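Local coordinates for protein carboxylesterase (Uncultured bacterium, PDB 5GMX) that hydrolyses carboxylic esters as a family VIII carboxylesterase with a beta-lactamase-like fold, and also acts on oxyimino cephalosporins, at residues G125-V130 / A146-F151. Numbering follows the deposited sequence.
Sequences GPRERV and AAQWPF
Q148 and R127, one from each loop, each hydrogen-bond to the main chain of the other. The Q148 amide spans P126: NE2 donates to G125 O at 2.7 Å, nearly straight (161°) and close to the amide plane, while OE1 accepts R127 N at 3.0 Å from above its carbonyl plane. Glutamine suits this buried place because one uncharged group both gives and takes; CG anti to the backbone N (chi1 -173°) and an extended chain beyond deliver it there.

R127 replies with a long, extended chain, its guanidinium side-on so that two in-plane N-H groups share W149 O. NE lies 2.8 Å from that oxygen, on a lone pair, and NH2 bonds it from above the carbonyl plane; a weak bond joins NH2 to P150 O.

The flat F151 ring suits covering a guanidinium face: CE1 lies 3.4 Å from R127 NH1, planes 44° apart. CZ meets R127 CG at 3.8 Å, and the ring edge G125 O.

In this beta-lactamase-like fold the contact ties the loop before helix 132-136 to that after helix 138-146; G125 lies about 10 Å from the bound phenylmethanesulfonic acid. Carbonyl dipoles probably help balance the arginine's charge, though its side chain also touches D237.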
loop_
_atom_site.group_PDB
_atom_site.type_symbol
_atom_site.label_atom_id
_atom_site.label_comp_id
_atom_site.label_asym_id
_atom_site.label_seq_id
_atom_site.Cartn_x
_atom_site.Cartn_y
_atom_site.Cartn_z
ATOM N N GLY A 125 -8.274 -13.885 -6.851
ATOM C CA GLY A 125 -8.072 -13.372 -8.195
ATOM C C GLY A 125 -9.235 -13.793 -9.081
ATOM O O GLY A 125 -10.004 -14.679 -8.710
ATOM N N PRO A 126 -9.374 -13.167 -10.259
ATOM C CA PRO A 126 -10.487 -13.500 -11.160
ATOM C C PRO A 126 -10.352 -14.925 -11.670
ATOM O O PRO A 126 -9.242 -15.342 -11.974
ATOM C CB PRO A 126 -10.338 -12.491 -12.308
ATOM C CG PRO A 126 -9.395 -11.426 -11.780
ATOM C CD PRO A 126 -8.496 -12.129 -10.824
ATOM N N ARG A 127 -11.452 -15.659 -11.762
ATOM C CA ARG A 127 -11.373 -17.040 -12.213
ATOM C C ARG A 127 -11.037 -17.117 -13.700
ATOM O O ARG A 127 -10.309 -18.007 -14.141
ATOM C CB ARG A 127 -12.682 -17.772 -11.927
ATOM C CG ARG A 127 -12.738 -18.372 -10.541
ATOM C CD ARG A 127 -14.027 -19.149 -10.296
ATOM N NE ARG A 127 -14.106 -19.548 -8.895
ATOM C CZ ARG A 127 -13.502 -20.622 -8.394
ATOM N NH1 ARG A 127 -12.773 -21.399 -9.186
ATOM N NH2 ARG A 127 -13.612 -20.911 -7.101
ATOM N N GLU A 128 -11.543 -16.167 -14.473
ATOM C CA GLU A 128 -11.296 -16.181 -15.906
ATOM C C GLU A 128 -10.163 -15.241 -16.296
ATOM O O GLU A 128 -9.878 -14.263 -15.600
ATOM C CB GLU A 128 -12.583 -15.836 -16.654
ATOM C CG GLU A 128 -13.659 -16.909 -16.474
ATOM C CD GLU A 128 -15.023 -16.493 -16.988
ATOM O OE1 GLU A 128 -15.247 -15.277 -17.175
ATOM O OE2 GLU A 128 -15.871 -17.388 -17.202
ATOM N N ARG A 129 -9.523 -15.554 -17.417
ATOM C CA ARG A 129 -8.402 -14.778 -17.919
ATOM C C ARG A 129 -8.837 -13.352 -18.233
ATOM O O ARG A 129 -9.803 -13.140 -18.960
ATOM C CB ARG A 129 -7.818 -15.456 -19.160
ATOM C CG ARG A 129 -6.344 -15.184 -19.402
ATOM C CD ARG A 129 -5.744 -16.223 -20.344
ATOM N NE ARG A 129 -6.648 -16.569 -21.439
ATOM C CZ ARG A 129 -6.793 -15.853 -22.551
ATOM N NH1 ARG A 129 -6.087 -14.739 -22.725
ATOM N NH2 ARG A 129 -7.641 -16.252 -23.493
ATOM N N VAL A 130 -8.110 -12.376 -17.698
ATOM C CA VAL A 130 -8.454 -10.975 -17.914
ATOM C C VAL A 130 -7.333 -10.213 -18.621
ATOM O O VAL A 130 -6.153 -10.526 -18.462
ATOM C CB VAL A 130 -8.792 -10.256 -16.580
ATOM C CG1 VAL A 130 -9.972 -10.922 -15.890
ATOM C CG2 VAL A 130 -7.589 -10.223 -15.663
ATOM N N ALA A 146 -17.887 -9.779 -7.620
ATOM C CA ALA A 146 -19.051 -10.025 -6.761
ATOM C C ALA A 146 -19.776 -11.315 -7.148
ATOM O O ALA A 146 -20.360 -11.988 -6.301
ATOM C CB ALA A 146 -20.017 -8.845 -6.810
ATOM N N ALA A 147 -19.704 -11.680 -8.422
ATOM C CA ALA A 147 -20.425 -12.849 -8.911
ATOM C C ALA A 147 -19.630 -14.151 -8.720
ATOM O O ALA A 147 -20.135 -15.240 -8.963
ATOM C CB ALA A 147 -20.783 -12.654 -10.376
ATOM N N GLN A 148 -18.395 -14.030 -8.253
ATOM C CA GLN A 148 -17.462 -15.147 -8.256
ATOM C C GLN A 148 -17.582 -16.079 -7.059
ATOM O O GLN A 148 -17.761 -15.643 -5.923
ATOM C CB GLN A 148 -16.035 -14.605 -8.338
ATOM C CG GLN A 148 -14.964 -15.647 -8.506
ATOM C CD GLN A 148 -13.652 -15.028 -8.926
ATOM O OE1 GLN A 148 -13.562 -14.409 -9.984
ATOM N NE2 GLN A 148 -12.622 -15.194 -8.101
ATOM N N TRP A 149 -17.466 -17.372 -7.340
ATOM C CA TRP A 149 -17.425 -18.417 -6.320
ATOM C C TRP A 149 -16.031 -18.489 -5.690
ATOM O O TRP A 149 -15.036 -18.605 -6.403
ATOM C CB TRP A 149 -17.809 -19.770 -6.955
ATOM C CG TRP A 149 -17.784 -20.935 -6.026
ATOM C CD1 TRP A 149 -16.818 -21.901 -5.939
ATOM C CD2 TRP A 149 -18.763 -21.256 -5.034
ATOM N NE1 TRP A 149 -17.138 -22.803 -4.956
ATOM C CE2 TRP A 149 -18.330 -22.436 -4.386
ATOM C CE3 TRP A 149 -19.965 -20.668 -4.633
ATOM C CZ2 TRP A 149 -19.055 -23.034 -3.353
ATOM C CZ3 TRP A 149 -20.687 -21.261 -3.607
ATOM C CH2 TRP A 149 -20.231 -22.437 -2.983
ATOM N N PRO A 150 -15.954 -18.412 -4.355
ATOM C CA PRO A 150 -14.674 -18.412 -3.634
ATOM C C PRO A 150 -13.865 -19.697 -3.823
ATOM O O PRO A 150 -14.442 -20.781 -3.981
ATOM C CB PRO A 150 -15.098 -18.263 -2.170
ATOM C CG PRO A 150 -16.462 -17.673 -2.219
ATOM C CD PRO A 150 -17.097 -18.229 -3.442
ATOM N N PHE A 151 -12.545 -19.575 -3.778
ATOM C CA PHE A 151 -11.650 -20.725 -3.909
ATOM C C PHE A 151 -11.635 -21.579 -2.655
ATOM O O PHE A 151 -11.359 -22.769 -2.713
ATOM C CB PHE A 151 -10.229 -20.256 -4.220
ATOM C CG PHE A 151 -10.100 -19.568 -5.531
ATOM C CD1 PHE A 151 -10.208 -20.278 -6.709
ATOM C CD2 PHE A 151 -9.882 -18.198 -5.593
ATOM C CE1 PHE A 151 -10.089 -19.645 -7.932
ATOM C CE2 PHE A 151 -9.768 -17.553 -6.817
ATOM C CZ PHE A 151 -9.867 -18.275 -7.987
#